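PDB 5CWM: designed helical repeat protein, which is a computationally designed protein with no assigned function, made in an exploration of repeat-protein structures, and folds into packed helices. Local coordinates for residues 5-10 with 64-69; 92-97 with 132-137. All blocks are in the same frame, centred on the assembly; numbering follows the deposited sequence. Where two conformers were deposited one is given.

Overall arrangement
Both contacts join helices of a single chain that is almost wholly helical, with eight helices following one another. Contact 1 packs helix 3-27 against helix 60-84, with helix 30-57 between them in sequence. Contact 2 packs helix 87-114 against helix 117-141, which are neighbours in the chain. Both segments of contact 1 come earlier in the chain than those of contact 2. Their centres lie about 19 Å apart, and their nearest atoms are about 7 Å apart, so they do not touch. Helices 60-84 and 87-114 are consecutive and connect the two sites. Together they sample the parallel and antiparallel packing that builds a stack of helices.

Contact 1 (5-10 with 64-69); sequences DELKRV and LRAVEL
Leu7 reaches from helix 3-27 to helix 60-84 and touches three residues with its two methyl branches. Its CG stands anti to its own carbonyl carbon (chi1 -79°). This carries the forked end across the gap, although the CB itself does not point straight at the other helix. CD1 meets the aliphatic root of Arg65, at 3.9 Å from Arg65 CB. CD2 approaches the backbone of Ala66, 4.0 Å from Ala66 N, and is 4.2 Å from Ala66 CB. The short side chain of Ala66 is consistent with this close approach to backbone.

Leu69 comes the other way. Its CD1 touches two partners: Leu7 CD2 at 3.9 Å and Val10 CG1 at 3.7 Å. In Val10, CG1 is anti to the backbone N (chi1 177°), and this is the methyl that meets Leu69. One leucine methyl thus joins two residues a turn apart on the facing helix.

Arg65 meets Leu7 with the base of its chain, CB nearest, while the guanidinium turns elsewhere. Its NE lies near Glu68 OE2 in a salt bridge of charges alone, with no N-H aimed at the oxygen. Helix 30-57 adds Val50, which touches Leu7, and Glu46, which touches Val10.

The axes of the two short segments lie 10.6 Å apart and run nearly parallel, at 11°. Parallel packing of alternate helices, with the intervening helix alongside, is characteristic of alpha-helical repeat (alpha-solenoid) folds.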
ATOM      1  N   ASP A   5     -14.971   6.092 -15.775  1.00104.81           N
ATOM      2  CA  ASP A   5     -14.240   6.405 -16.997  1.00102.55           C
ATOM      3  C   ASP A   5     -12.846   6.935 -16.678  1.00 96.27           C
ATOM      4  O   ASP A   5     -11.885   6.652 -17.393  1.00 97.80           O
ATOM      5  CB  ASP A   5     -15.013   7.427 -17.835  1.00109.42           C
ATOM      6  CG  ASP A   5     -16.446   7.006 -18.092  1.00114.33           C
ATOM      7  OD1 ASP A   5     -16.716   5.786 -18.109  1.00113.19           O
ATOM      8  OD2 ASP A   5     -17.304   7.893 -18.280  1.00117.93           O
ATOM      9  N   GLU A   6     -12.748   7.705 -15.599  1.00 92.92           N
ATOM     10  CA  GLU A   6     -11.468   8.237 -15.148  1.00 86.19           C
ATOM     11  C   GLU A   6     -10.559   7.117 -14.655  1.00 77.59           C
ATOM     12  O   GLU A   6      -9.357   7.118 -14.921  1.00 78.92           O
ATOM     13  CB  GLU A   6     -11.675   9.274 -14.042  1.00 88.80           C
ATOM     14  CG  GLU A   6     -12.573  10.434 -14.439  1.00 94.77           C
ATOM     15  CD  GLU A   6     -12.769  11.431 -13.314  1.00 96.83           C
ATOM     16  OE1 GLU A   6     -11.837  11.601 -12.500  1.00 93.82           O
ATOM     17  OE2 GLU A   6     -13.857  12.041 -13.241  1.00103.96           O
ATOM     18  N   LEU A   7     -11.140   6.161 -13.935  1.00 72.19           N
ATOM     19  CA  LEU A   7     -10.389   5.011 -13.448  1.00 67.77           C
ATOM     20  C   LEU A   7      -9.853   4.185 -14.609  1.00 68.28           C
ATOM     21  O   LEU A   7      -8.686   3.793 -14.611  1.00 65.95           O
ATOM     22  CB  LEU A   7     -11.255   4.140 -12.537  1.00 64.84           C
ATOM     23  CG  LEU A   7     -11.436   4.637 -11.102  1.00 64.19           C
ATOM     24  CD1 LEU A   7     -12.330   3.694 -10.315  1.00 65.15           C
ATOM     25  CD2 LEU A   7     -10.085   4.793 -10.423  1.00 60.56           C
ATOM     26  N   LYS A   8     -10.703   3.932 -15.600  1.00 74.35           N
ATOM     27  CA  LYS A   8     -10.277   3.194 -16.783  1.00 78.89           C
ATOM     28  C   LYS A   8      -9.225   3.981 -17.564  1.00 81.03           C
ATOM     29  O   LYS A   8      -8.349   3.398 -18.206  1.00 76.21           O
ATOM     30  CB  LYS A   8     -11.474   2.867 -17.678  1.00 86.14           C
ATOM     31  CG  LYS A   8     -12.429   1.847 -17.076  1.00 89.53           C
ATOM     32  CD  LYS A   8     -13.500   1.423 -18.068  1.00 93.11           C
ATOM     33  CE  LYS A   8     -14.384   2.592 -18.468  1.00 94.69           C
ATOM     34  NZ  LYS A   8     -15.451   2.175 -19.421  1.00 99.53           N
ATOM     35  N   ARG A   9      -9.315   5.307 -17.498  1.00 87.84           N
ATOM     36  CA  ARG A   9      -8.314   6.181 -18.100  1.00 93.16           C
ATOM     37  C   ARG A   9      -6.954   5.975 -17.441  1.00 90.63           C
ATOM     38  O   ARG A   9      -5.944   5.770 -18.121  1.00 97.42           O
ATOM     39  CB  ARG A   9      -8.741   7.646 -17.985  1.00101.53           C
ATOM     40  CG  ARG A   9      -9.326   8.237 -19.256  1.00112.84           C
ATOM     41  CD  ARG A   9      -8.230   8.782 -20.156  1.00119.84           C
ATOM     42  NE  ARG A   9      -7.460   9.828 -19.490  1.00121.00           N
ATOM     43  CZ  ARG A   9      -6.435  10.471 -20.043  1.00124.49           C
ATOM     44  NH1 ARG A   9      -6.052  10.177 -21.278  1.00128.98           N
ATOM     45  NH2 ARG A   9      -5.794  11.409 -19.360  1.00124.34           N
ATOM     46  N   VAL A  10      -6.939   6.028 -16.112  1.00 82.23           N
ATOM     47  CA  VAL A  10      -5.717   5.816 -15.347  1.00 71.77           C
ATOM     48  C   VAL A  10      -5.134   4.434 -15.628  1.00 66.83           C
ATOM     49  O   VAL A  10      -3.927   4.291 -15.833  1.00 65.98           O
ATOM     50  CB  VAL A  10      -5.965   5.969 -13.833  1.00 64.64           C
ATOM     51  CG1 VAL A  10      -4.694   5.675 -13.051  1.00 62.92           C
ATOM     52  CG2 VAL A  10      -6.475   7.367 -13.520  1.00 60.81           C
ATOM     53  N   LEU A  64     -10.406   3.512  -3.181  1.00 75.25           N
ATOM     54  CA  LEU A  64      -9.551   2.341  -3.032  1.00 68.96           C
ATOM     55  C   LEU A  64      -8.916   1.945  -4.358  1.00 68.80           C
ATOM     56  O   LEU A  64      -7.709   1.695  -4.430  1.00 68.77           O
ATOM     57  CB  LEU A  64     -10.348   1.166  -2.463  1.00 70.28           C
ATOM     58  CG  LEU A  64      -9.592  -0.153  -2.298  1.00 68.59           C
ATOM     59  CD1 LEU A  64      -8.458  -0.003  -1.295  1.00 64.28           C
ATOM     60  CD2 LEU A  64     -10.542  -1.262  -1.878  1.00 71.50           C
ATOM     61  N   ARG A  65      -9.735   1.893  -5.406  1.00 72.32           N
ATOM     62  CA  ARG A  65      -9.246   1.563  -6.740  1.00 73.63           C
ATOM     63  C   ARG A  65      -8.177   2.559  -7.184  1.00 65.99           C
ATOM     64  O   ARG A  65      -7.137   2.175  -7.725  1.00 63.22           O
ATOM     65  CB  ARG A  65     -10.397   1.542  -7.749  1.00 84.99           C
ATOM     66  CG  ARG A  65     -10.469   0.270  -8.579  1.00 94.34           C
ATOM     67  CD  ARG A  65      -9.138  -0.024  -9.252  1.00102.36           C
ATOM     68  NE  ARG A  65      -9.134  -1.323  -9.919  1.00113.32           N
ATOM     69  CZ  ARG A  65      -8.042  -1.911 -10.396  1.00122.07           C
ATOM     70  NH1 ARG A  65      -8.130  -3.094 -10.989  1.00132.87           N
ATOM     71  NH2 ARG A  65      -6.862  -1.320 -10.277  1.00119.71           N
ATOM     72  N   ALA A  66      -8.437   3.840  -6.938  1.00 66.39           N
ATOM     73  CA  ALA A  66      -7.501   4.897  -7.302  1.00 62.41           C
ATOM     74  C   ALA A  66      -6.160   4.729  -6.592  1.00 59.79           C
ATOM     75  O   ALA A  66      -5.100   4.829  -7.214  1.00 57.88           O
ATOM     76  CB  ALA A  66      -8.097   6.260  -6.987  1.00 63.85           C
ATOM     77  N   VAL A  67      -6.211   4.466  -5.290  1.00 59.87           N
ATOM     78  CA  VAL A  67      -4.992   4.368  -4.496  1.00 60.71           C
ATOM     79  C   VAL A  67      -4.198   3.102  -4.817  1.00 60.06           C
ATOM     80  O   VAL A  67      -2.967   3.130  -4.848  1.00 60.22           O
ATOM     81  CB  VAL A  67      -5.308   4.422  -2.988  1.00 62.00           C
ATOM     82  CG1 VAL A  67      -4.052   4.193  -2.163  1.00 61.15           C
ATOM     83  CG2 VAL A  67      -5.916   5.767  -2.643  1.00 65.12           C
ATOM     84  N   GLU A  68      -4.888   1.993  -5.074  1.00 60.48           N
ATOM     85  CA  GLU A  68      -4.177   0.777  -5.458  1.00 61.09           C
ATOM     86  C   GLU A  68      -3.616   0.930  -6.872  1.00 60.92           C
ATOM     87  O   GLU A  68      -2.620   0.294  -7.228  1.00 63.42           O
ATOM     88  CB  GLU A  68      -5.081  -0.455  -5.346  1.00 66.40           C
ATOM     89  CG  GLU A  68      -6.265  -0.487  -6.290  1.00 74.24           C
ATOM     90  CD  GLU A  68      -7.254  -1.582  -5.935  1.00 82.25           C
ATOM     91  OE1 GLU A  68      -7.081  -2.222  -4.876  1.00 80.62           O
ATOM     92  OE2 GLU A  68      -8.206  -1.804  -6.711  1.00 93.76           O
ATOM     93  N   LEU A  69      -4.246   1.790  -7.670  1.00 59.42           N
ATOM     94  CA  LEU A  69      -3.675   2.172  -8.959  1.00 60.41           C
ATOM     95  C   LEU A  69      -2.403   2.991  -8.749  1.00 60.90           C
ATOM     96  O   LEU A  69      -1.435   2.855  -9.500  1.00 62.49           O
ATOM     97  CB  LEU A  69      -4.685   2.960  -9.798  1.00 64.96           C
ATOM     98  CG  LEU A  69      -5.707   2.137 -10.585  1.00 70.67           C
ATOM     99  CD1 LEU A  69      -6.690   3.045 -11.306  1.00 77.88           C
ATOM    100  CD2 LEU A  69      -5.004   1.214 -11.569  1.00 70.82           C
TER

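Contact 2 (92-97 with 132-137); sequences RALRVA and ELLLRI
Ala97 and Leu94 face Leu134 and Ile137 across two antiparallel helices, and the side chains that meet are all apolar. The methyl-to-methyl contacts centre on Leu134. Its CD2 lies 3.6 Å from Leu94 CD1 and also 3.6 Å from Ala97 CB. The two leucine side chains meet at about a right angle. In Leu134, CG is anti to the carbonyl carbon (chi1 -71°), which brings the branched end nearer although its CB points to the side. Ile137 CD1 is 4.2 Å from Ala97 CB. Leu133 CD2 adds a looser touch on Ala97.

A second group of contacts is made by a side chain against backbone. Ile137 CB points toward helix 87-114, and its CD1 lies 3.9 Å from Leu94 CA and 3.9 Å from Ala93 O.

The charged side chains stay off the interface. Arg92 pairs with Glu41. Helix 60-84 covers one part of the contact through Leu77 and Ala74, while Ala150 and Val153 of helix 144-170 touch Leu134.

The axes of the two short segments are 10.1 Å apart at 163°. With only apolar side chains facing across, and no polar bond between the segments, cohesion rests mainly on van der Waals contact and the exclusion of water.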
ATOM      1  N   ARG A  92      11.853   8.831  -7.070  1.00 69.35           N
ATOM      2  CA  ARG A  92      10.475   9.110  -7.457  1.00 73.75           C
ATOM      3  C   ARG A  92       9.561   7.953  -7.069  1.00 67.84           C
ATOM      4  O   ARG A  92       8.448   8.167  -6.582  1.00 68.95           O
ATOM      5  CB  ARG A  92      10.378   9.383  -8.959  1.00 85.11           C
ATOM      6  CG  ARG A  92      11.159  10.607  -9.411  1.00 98.20           C
ATOM      7  CD  ARG A  92      10.908  10.918 -10.876  1.00106.08           C
ATOM      8  NE  ARG A  92      11.642  12.099 -11.318  1.00113.96           N
ATOM      9  CZ  ARG A  92      11.432  12.718 -12.474  1.00121.08           C
ATOM     10  NH1 ARG A  92      10.500  12.274 -13.306  1.00121.95           N
ATOM     11  NH2 ARG A  92      12.148  13.787 -12.796  1.00127.95           N
ATOM     12  N   ALA A  93      10.039   6.730  -7.280  1.00 63.30           N
ATOM     13  CA  ALA A  93       9.310   5.537  -6.860  1.00 57.30           C
ATOM     14  C   ALA A  93       9.070   5.562  -5.354  1.00 54.11           C
ATOM     15  O   ALA A  93       7.964   5.274  -4.879  1.00 48.89           O
ATOM     16  CB  ALA A  93      10.070   4.281  -7.257  1.00 57.02           C
ATOM     17  N   LEU A  94      10.115   5.920  -4.611  1.00 56.69           N
ATOM     18  CA  LEU A  94      10.028   6.059  -3.163  1.00 58.97           C
ATOM     19  C   LEU A  94       8.951   7.066  -2.765  1.00 58.85           C
ATOM     20  O   LEU A  94       8.116   6.786  -1.901  1.00 52.63           O
ATOM     21  CB  LEU A  94      11.382   6.482  -2.588  1.00 64.00           C
ATOM     22  CG  LEU A  94      11.472   6.688  -1.074  1.00 66.28           C
ATOM     23  CD1 LEU A  94      11.089   5.419  -0.335  1.00 66.10           C
ATOM     24  CD2 LEU A  94      12.872   7.132  -0.681  1.00 68.14           C
ATOM     25  N   ARG A  95       8.971   8.232  -3.406  1.00 68.60           N
ATOM     26  CA  ARG A  95       8.004   9.289  -3.124  1.00 77.04           C
ATOM     27  C   ARG A  95       6.572   8.839  -3.399  1.00 73.02           C
ATOM     28  O   ARG A  95       5.678   9.047  -2.576  1.00 72.44           O
ATOM     29  CB  ARG A  95       8.320  10.539  -3.948  1.00 91.14           C
ATOM     30  CG  ARG A  95       9.654  11.190  -3.617  1.00104.14           C
ATOM     31  CD  ARG A  95       9.726  11.602  -2.156  1.00115.50           C
ATOM     32  NE  ARG A  95      10.989  12.262  -1.839  1.00129.41           N
ATOM     33  CZ  ARG A  95      12.093  11.623  -1.470  1.00135.37           C
ATOM     34  NH1 ARG A  95      12.093  10.301  -1.370  1.00133.40           N
ATOM     35  NH2 ARG A  95      13.197  12.304  -1.201  1.00138.81           N
ATOM     36  N   VAL A  96       6.359   8.223  -4.558  1.00 70.92           N
ATOM     37  CA  VAL A  96       5.033   7.752  -4.942  1.00 62.14           C
ATOM     38  C   VAL A  96       4.535   6.670  -3.984  1.00 56.23           C
ATOM     39  O   VAL A  96       3.347   6.614  -3.666  1.00 59.50           O
ATOM     40  CB  VAL A  96       5.022   7.220  -6.392  1.00 57.36           C
ATOM     41  CG1 VAL A  96       3.674   6.609  -6.737  1.00 56.91           C
ATOM     42  CG2 VAL A  96       5.350   8.343  -7.360  1.00 59.96           C
ATOM     43  N   ALA A  97       5.443   5.822  -3.512  1.00 52.55           N
ATOM     44  CA  ALA A  97       5.084   4.808  -2.520  1.00 51.65           C
ATOM     45  C   ALA A  97       4.658   5.452  -1.198  1.00 61.22           C
ATOM     46  O   ALA A  97       3.589   5.137  -0.647  1.00 68.06           O
ATOM     47  CB  ALA A  97       6.244   3.853  -2.297  1.00 47.59           C
ATOM     48  N   GLU A 132       5.778  -3.484   1.878  1.00 58.98           N
ATOM     49  CA  GLU A 132       6.605  -4.450   1.162  1.00 62.75           C
ATOM     50  C   GLU A 132       7.339  -3.781   0.002  1.00 60.35           C
ATOM     51  O   GLU A 132       8.518  -4.048  -0.247  1.00 64.24           O
ATOM     52  CB  GLU A 132       5.749  -5.609   0.650  1.00 70.42           C
ATOM     53  CG  GLU A 132       4.999  -6.353   1.744  1.00 82.08           C
ATOM     54  CD  GLU A 132       4.030  -7.379   1.192  1.00 95.94           C
ATOM     55  OE1 GLU A 132       3.853  -7.427  -0.044  1.00109.53           O
ATOM     56  OE2 GLU A 132       3.444  -8.137   1.993  1.00 93.50           O
ATOM     57  N   LEU A 133       6.629  -2.902  -0.698  1.00 58.34           N
ATOM     58  CA  LEU A 133       7.208  -2.153  -1.804  1.00 56.02           C
ATOM     59  C   LEU A 133       8.363  -1.281  -1.322  1.00 57.82           C
ATOM     60  O   LEU A 133       9.427  -1.247  -1.939  1.00 58.73           O
ATOM     61  CB  LEU A 133       6.140  -1.296  -2.481  1.00 53.01           C
ATOM     62  CG  LEU A 133       6.560  -0.570  -3.757  1.00 56.39           C
ATOM     63  CD1 LEU A 133       7.116  -1.554  -4.771  1.00 55.26           C
ATOM     64  CD2 LEU A 133       5.377   0.181  -4.334  1.00 64.47           C
ATOM     65  N   LEU A 134       8.144  -0.589  -0.209  1.00 57.05           N
ATOM     66  CA  LEU A 134       9.172   0.234   0.414  1.00 56.51           C
ATOM     67  C   LEU A 134      10.356  -0.621   0.835  1.00 58.37           C
ATOM     68  O   LEU A 134      11.496  -0.161   0.833  1.00 58.40           O
ATOM     69  CB  LEU A 134       8.610   0.982   1.625  1.00 57.93           C
ATOM     70  CG  LEU A 134       7.635   2.128   1.348  1.00 60.14           C
ATOM     71  CD1 LEU A 134       7.026   2.642   2.642  1.00 59.13           C
ATOM     72  CD2 LEU A 134       8.337   3.249   0.606  1.00 60.36           C
ATOM     73  N   LEU A 135      10.075  -1.868   1.198  1.00 59.78           N
ATOM     74  CA  LEU A 135      11.128  -2.803   1.563  1.00 64.03           C
ATOM     75  C   LEU A 135      11.963  -3.157   0.335  1.00 63.46           C
ATOM     76  O   LEU A 135      13.189  -3.260   0.417  1.00 64.77           O
ATOM     77  CB  LEU A 135      10.538  -4.064   2.194  1.00 71.27           C
ATOM     78  CG  LEU A 135      11.521  -4.991   2.908  1.00 80.79           C
ATOM     79  CD1 LEU A 135      12.148  -4.286   4.102  1.00 87.34           C
ATOM     80  CD2 LEU A 135      10.833  -6.278   3.338  1.00 81.95           C
ATOM     81  N   ARG A 136      11.291  -3.341  -0.799  0.53 64.38           N
ATOM     82  CA  ARG A 136      11.973  -3.636  -2.057  0.53 64.61           C
ATOM     83  C   ARG A 136      12.846  -2.462  -2.490  0.53 63.71           C
ATOM     84  O   ARG A 136      13.991  -2.645  -2.909  0.53 66.07           O
ATOM     85  CB  ARG A 136      10.961  -3.968  -3.158  0.53 62.29           C
ATOM     86  CG  ARG A 136      10.053  -5.148  -2.846  0.53 61.91           C
ATOM     87  CD  ARG A 136       9.149  -5.477  -4.026  0.53 59.48           C
ATOM     88  NE  ARG A 136       8.199  -6.541  -3.710  0.53 59.35           N
ATOM     89  CZ  ARG A 136       6.929  -6.336  -3.378  0.53 54.44           C
ATOM     90  NH1 ARG A 136       6.445  -5.103  -3.324  0.53 51.60           N
ATOM     91  NH2 ARG A 136       6.137  -7.365  -3.105  0.53 51.77           N
ATOM     92  N   ILE A 137      12.294  -1.258  -2.382  1.00 60.13           N
ATOM     93  CA  ILE A 137      13.019  -0.040  -2.728  1.00 60.41           C
ATOM     94  C   ILE A 137      14.221   0.127  -1.806  1.00 62.39           C
ATOM     95  O   ILE A 137      15.284   0.575  -2.229  1.00 64.98           O
ATOM     96  CB  ILE A 137      12.117   1.207  -2.633  1.00 58.64           C
ATOM     97  CG1 ILE A 137      10.900   1.056  -3.546  1.00 55.47           C
ATOM     98  CG2 ILE A 137      12.894   2.465  -2.996  1.00 59.40           C
ATOM     99  CD1 ILE A 137       9.915   2.199  -3.440  1.00 52.95           C
TER